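Local coordinates for heat shock protein 16 (Schizosaccharomyces pombe, PDB 3W1Z) that probably acts as a small heat shock protein chaperone that binds unfolded proteins, and assembles into a 16-subunit oligomer built on alpha-crystallin domains, at residues B[35-40]-B[98-103]; B[48-53]-B[126-131]. All coordinates share one frame; numbering follows the deposited sequence.

Interaction 1: B[35-40]-B[98-103]; sequences LSPSID and GSFSRT
Leu-35 N donates a nearly straight hydrogen bond to Ser-99 O (3.2 Å, 169° at the hydrogen), arriving in the carbonyl plane. The return bond, Ser-101 N to Leu-35 O, is weak at 3.4 Å. Together they make a single bridge between Leu-35 and Phe-100 at the edge of the alpha-crystallin beta-sandwich, where the segment leading into strand 39-43 of one sheet runs beside strand 98-105, an outermost strand of the other sheet within this chain. At the bridge, Phe-100 CB lies 3.3 Å from Leu-35 O, while its ring leads away from segment 35-40 and packs on Ile-73 and Val-77 of strand 70-77. Pro-37 touches both Phe-100 and Arg-102: its CD rests on Phe-100 CB, and its CG sits 3.9 Å from Arg-102 CB.

Arg-102 starts out extended, CG anti to the backbone N, then bends at chi2 (67°), which carries its guanidinium past Ser-36 and Pro-37 to Ile-39. NH1 comes within 2.7 Å of Pro-37 O, near the guanidinium plane, and makes a salt bridge to Glu-94 of the second subunit; NH2 donates to Tyr-23 O. Being held at both terminal nitrogens should fix the group's rotation. Ile-39 approaches from the opposite direction and lays CD1 over one face of the guanidinium, displaced toward its rim and 3.3 Å from Arg-102 NH2.

Interaction 2: B[48-53]-B[126-131]; sequences VSVDVE and VTLPKV
Val-48 holds CG1 between its backbone N and carbonyl carbon (chi1 48°), and Leu-128 sets CG beside its own backbone N (chi1 -53°); with these torsions the valine methyl lies against the leucine, CG1 3.6 Å from Leu-128 CB. The same methyl is only 3.1 Å from Leu-128 O, a close fit alongside the backbone bond that the carbonyl accepts. Leu-128 CD1 in turn folds back toward Val-48 O, so the two side chains engage each other's backbones as well.

Strands 48-53 and 126-129 run antiparallel, side by side within one sheet of the immunoglobulin-like alpha-crystallin sandwich. Val-48 with Leu-128 and Val-50 with Val-126 are hydrogen-bonded pairs, each closed by two bonds of 2.9 Å between the N and O atoms of its two residues. The pairs differ in shape: Val-48 N meets Leu-128 O well out of the carbonyl plane, tilted by 32°, whereas both bonds of the Val-50 and Val-126 pair lie in plane. Between them sits the non-hydrogen-bonded pair Ser-49 and Thr-127, where Ser-49 CA makes a CH...O contact of 3.3 Å to Val-126 O.

Alternation sorts the side chains. Val-48, Val-50, Val-126 and Leu-128 share one face, with Val-50 CB and Val-126 CB 4.4 Å apart; Ser-49 and Thr-127 share the other, where Ser-49 packs on Arg-81 of the second subunit and Thr-127 OG1 is hydrogen-bonded to Glu-116 O. Within the sheet the two strands are flanked by strand 39-43 beside 47-53 and strand 116-120 beside 123-129, while Val-126 and Leu-128 both pack across the sandwich on Leu-71 of strand 70-77, and on strand 62-67 Val-126 meets Val-64 and Leu-128 meets Tyr-66.

Overall arrangement
Interactions 1 and 2 have centres about 16 Å apart and join where strand 39-43 runs antiparallel beside strand 47-53. Backbone atoms link them directly: Asp-40 O lies 2.9 Å from Asp-51 N and Ser-38 O lies 3.0 Å from Glu-53 N, both probable hydrogen bonds, while Pro-37 CB packs on Val-52 CG1 at 3.6 Å. Interaction 1 thus ties the edge of one sheet to the chain entering the other, and interaction 2 carries that second sheet inward. Both reach the second subunit: Asp-40 pairs with a strand of that chain, extending the sheet across the interface, and Asp-51 and Glu-53 form salt bridges with its Arg-81 and Arg-95.

Interaction 1: B[35-40]-B[98-103]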
loop_
_atom_site.group_PDB
_atom_site.type_symbol
_atom_site.label_atom_id
_atom_site.label_comp_id
_atom_site.label_asym_id
_atom_site.label_seq_id
_atom_site.Cartn_x
_atom_site.Cartn_y
_atom_site.Cartn_z
ATOM N N LEU B 35 -19.050 16.489 14.569
ATOM C CA LEU B 35 -18.039 17.411 14.069
ATOM C C LEU B 35 -16.779 17.298 14.919
ATOM O O LEU B 35 -16.858 17.153 16.138
ATOM C CB LEU B 35 -18.563 18.852 14.116
ATOM C CG LEU B 35 -19.577 19.363 13.082
ATOM C CD1 LEU B 35 -20.861 18.543 13.054
ATOM C CD2 LEU B 35 -19.899 20.825 13.357
ATOM N N SER B 36 -15.616 17.358 14.278
ATOM C CA SER B 36 -14.353 17.285 15.004
ATOM C C SER B 36 -13.578 18.597 14.910
ATOM O O SER B 36 -13.028 18.924 13.860
ATOM C CB SER B 36 -13.499 16.128 14.481
ATOM O OG SER B 36 -12.293 16.011 15.215
ATOM N N PRO B 37 -13.532 19.351 16.019
ATOM C CA PRO B 37 -12.839 20.642 16.088
ATOM C C PRO B 37 -11.331 20.531 15.864
ATOM O O PRO B 37 -10.715 19.544 16.265
ATOM C CB PRO B 37 -13.135 21.124 17.515
ATOM C CG PRO B 37 -13.538 19.897 18.270
ATOM C CD PRO B 37 -14.234 19.034 17.273
ATOM N N SER B 38 -10.751 21.543 15.222
ATOM C CA SER B 38 -9.316 21.573 14.956
ATOM C C SER B 38 -8.531 21.895 16.221
ATOM O O SER B 38 -8.896 22.798 16.974
ATOM C CB SER B 38 -8.991 22.598 13.869
ATOM O OG SER B 38 -9.517 22.196 12.617
ATOM N N ILE B 39 -7.451 21.155 16.454
ATOM C CA ILE B 39 -6.663 21.341 17.667
ATOM C C ILE B 39 -5.159 21.463 17.428
ATOM O O ILE B 39 -4.616 20.923 16.463
ATOM C CB ILE B 39 -6.900 20.206 18.693
ATOM C CG1 ILE B 39 -6.332 18.883 18.175
ATOM C CG2 ILE B 39 -8.380 20.073 19.028
ATOM C CD1 ILE B 39 -6.384 17.764 19.188
ATOM N N ASP B 40 -4.501 22.188 18.327
ATOM C CA ASP B 40 -3.046 22.235 18.383
ATOM C C ASP B 40 -2.605 21.705 19.740
ATOM O O ASP B 40 -3.111 22.137 20.773
ATOM C CB ASP B 40 -2.543 23.668 18.208
ATOM C CG ASP B 40 -2.424 24.075 16.753
ATOM O OD1 ASP B 40 -2.909 23.323 15.883
ATOM O OD2 ASP B 40 -1.854 25.153 16.484
ATOM N N GLY B 98 -23.793 21.421 14.557
ATOM C CA GLY B 98 -24.170 20.165 15.176
ATOM C C GLY B 98 -23.473 19.978 16.507
ATOM O O GLY B 98 -22.936 20.927 17.078
ATOM N N SER B 99 -23.483 18.746 17.001
ATOM C CA SER B 99 -22.762 18.410 18.218
ATOM C C SER B 99 -21.326 18.042 17.871
ATOM O O SER B 99 -21.072 17.410 16.846
ATOM C CB SER B 99 -23.444 17.247 18.938
ATOM O OG SER B 99 -23.604 16.138 18.072
ATOM N N PHE B 100 -20.387 18.446 18.718
ATOM C CA PHE B 100 -18.987 18.105 18.506
ATOM C C PHE B 100 -18.419 17.318 19.680
ATOM O O PHE B 100 -18.782 17.555 20.833
ATOM C CB PHE B 100 -18.147 19.363 18.247
ATOM C CG PHE B 100 -18.052 20.294 19.427
ATOM C CD1 PHE B 100 -18.957 21.331 19.582
ATOM C CD2 PHE B 100 -17.047 20.145 20.372
ATOM C CE1 PHE B 100 -18.869 22.194 20.660
ATOM C CE2 PHE B 100 -16.956 21.000 21.453
ATOM C CZ PHE B 100 -17.867 22.027 21.597
ATOM N N SER B 101 -17.539 16.371 19.377
ATOM C CA SER B 101 -16.779 15.678 20.405
ATOM C C SER B 101 -15.374 15.381 19.897
ATOM O O SER B 101 -15.194 14.918 18.770
ATOM C CB SER B 101 -17.480 14.384 20.825
ATOM O OG SER B 101 -16.967 13.901 22.055
ATOM N N ARG B 102 -14.380 15.658 20.733
ATOM C CA ARG B 102 -12.992 15.388 20.395
ATOM C C ARG B 102 -12.298 14.743 21.585
ATOM O O ARG B 102 -12.216 15.332 22.664
ATOM C CB ARG B 102 -12.272 16.679 19.999
ATOM C CG ARG B 102 -10.829 16.484 19.546
ATOM C CD ARG B 102 -10.752 15.719 18.231
ATOM N NE ARG B 102 -9.373 15.488 17.810
ATOM C CZ ARG B 102 -8.722 16.234 16.924
ATOM N NH1 ARG B 102 -9.324 17.267 16.351
ATOM N NH2 ARG B 102 -7.468 15.944 16.605
ATOM N N THR B 103 -11.805 13.528 21.385
ATOM C CA THR B 103 -11.085 12.821 22.432
ATOM C C THR B 103 -9.642 12.596 22.011
ATOM O O THR B 103 -9.376 12.091 20.922
ATOM C CB THR B 103 -11.727 11.458 22.746
ATOM O OG1 THR B 103 -13.125 11.631 23.010
ATOM C CG2 THR B 103 -11.060 10.824 23.956
#

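Interaction 2: B[48-53]-B[126-131]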
loop_
_atom_site.group_PDB
_atom_site.type_symbol
_atom_site.label_atom_id
_atom_site.label_comp_id
_atom_site.label_asym_id
_atom_site.label_seq_id
_atom_site.Cartn_x
_atom_site.Cartn_y
_atom_site.Cartn_z
ATOM N N VAL B 48 1.372 20.557 29.405
ATOM C CA VAL B 48 0.904 20.292 28.048
ATOM C C VAL B 48 -0.385 21.065 27.779
ATOM O O VAL B 48 -1.356 20.964 28.533
ATOM C CB VAL B 48 0.710 18.779 27.761
ATOM C CG1 VAL B 48 -0.067 18.103 28.876
ATOM C CG2 VAL B 48 0.019 18.573 26.420
ATOM N N SER B 49 -0.378 21.853 26.710
ATOM C CA SER B 49 -1.510 22.706 26.377
ATOM C C SER B 49 -2.223 22.242 25.112
ATOM O O SER B 49 -1.585 21.876 24.122
ATOM C CB SER B 49 -1.050 24.156 26.215
ATOM O OG SER B 49 -0.057 24.266 25.210
ATOM N N VAL B 50 -3.551 22.258 25.156
ATOM C CA VAL B 50 -4.368 21.906 24.004
ATOM C C VAL B 50 -5.246 23.084 23.597
ATOM O O VAL B 50 -6.041 23.583 24.394
ATOM C CB VAL B 50 -5.265 20.689 24.291
ATOM C CG1 VAL B 50 -6.125 20.366 23.079
ATOM C CG2 VAL B 50 -4.418 19.488 24.684
ATOM N N ASP B 51 -5.090 23.529 22.354
ATOM C CA ASP B 51 -5.870 24.642 21.828
ATOM C C ASP B 51 -6.913 24.148 20.833
ATOM O O ASP B 51 -6.574 23.629 19.773
ATOM C CB ASP B 51 -4.951 25.670 21.170
ATOM C CG ASP B 51 -4.030 26.346 22.165
ATOM O OD1 ASP B 51 -4.533 26.874 23.180
ATOM O OD2 ASP B 51 -2.802 26.343 21.937
ATOM N N VAL B 52 -8.181 24.320 21.191
ATOM C CA VAL B 52 -9.298 23.818 20.402
ATOM C C VAL B 52 -10.106 24.978 19.830
ATOM O O VAL B 52 -10.473 25.901 20.554
ATOM C CB VAL B 52 -10.228 22.951 21.272
ATOM C CG1 VAL B 52 -11.252 22.232 20.411
ATOM C CG2 VAL B 52 -9.414 21.956 22.084
ATOM N N GLU B 53 -10.397 24.925 18.534
ATOM C CA GLU B 53 -11.124 26.010 17.884
ATOM C C GLU B 53 -12.632 25.791 17.943
ATOM O O GLU B 53 -13.156 24.839 17.365
ATOM C CB GLU B 53 -10.670 26.173 16.433
ATOM C CG GLU B 53 -9.240 26.666 16.287
ATOM C CD GLU B 53 -8.836 26.862 14.839
ATOM O OE1 GLU B 53 -9.542 26.348 13.946
ATOM O OE2 GLU B 53 -7.812 27.534 14.594
ATOM N N VAL B 126 -6.924 24.103 27.117
ATOM C CA VAL B 126 -6.824 23.227 28.276
ATOM C C VAL B 126 -5.358 23.095 28.669
ATOM O O VAL B 126 -4.487 22.968 27.809
ATOM C CB VAL B 126 -7.413 21.833 27.989
ATOM C CG1 VAL B 126 -7.394 20.973 29.247
ATOM C CG2 VAL B 126 -8.829 21.956 27.452
ATOM N N THR B 127 -5.088 23.139 29.969
ATOM C CA THR B 127 -3.723 23.035 30.467
ATOM C C THR B 127 -3.571 21.886 31.455
ATOM O O THR B 127 -4.168 21.897 32.533
ATOM C CB THR B 127 -3.267 24.345 31.134
ATOM O OG1 THR B 127 -4.394 24.985 31.745
ATOM C CG2 THR B 127 -2.666 25.285 30.101
ATOM N N LEU B 128 -2.769 20.895 31.081
ATOM C CA LEU B 128 -2.533 19.741 31.938
ATOM C C LEU B 128 -1.087 19.731 32.425
ATOM O O LEU B 128 -0.164 19.513 31.643
ATOM C CB LEU B 128 -2.851 18.436 31.198
ATOM C CG LEU B 128 -4.222 18.298 30.525
ATOM C CD1 LEU B 128 -4.197 18.825 29.095
ATOM C CD2 LEU B 128 -4.694 16.853 30.554
ATOM N N PRO B 129 -0.884 19.989 33.725
ATOM C CA PRO B 129 0.468 20.010 34.290
ATOM C C PRO B 129 1.051 18.606 34.375
ATOM O O PRO B 129 0.368 17.705 34.856
ATOM C CB PRO B 129 0.257 20.580 35.701
ATOM C CG PRO B 129 -1.234 20.822 35.846
ATOM C CD PRO B 129 -1.915 20.053 34.770
ATOM N N LYS B 130 2.293 18.425 33.943
ATOM C CA LYS B 130 2.927 17.114 34.024
ATOM C C LYS B 130 3.731 16.966 35.306
ATOM O O LYS B 130 4.438 17.883 35.721
ATOM C CB LYS B 130 3.842 16.860 32.824
ATOM C CG LYS B 130 3.134 16.787 31.485
ATOM C CD LYS B 130 4.136 16.550 30.367
ATOM C CE LYS B 130 5.266 17.563 30.429
ATOM N NZ LYS B 130 6.226 17.410 29.303
ATOM N N VAL B 131 3.610 15.800 35.931
ATOM C CA VAL B 131 4.445 15.457 37.072
ATOM C C VAL B 131 5.358 14.295 36.686
ATOM O O VAL B 131 4.931 13.362 36.006
ATOM C CB VAL B 131 3.597 15.112 38.318
ATOM C CG1 VAL B 131 2.783 16.321 38.751
ATOM C CG2 VAL B 131 2.680 13.929 38.040
#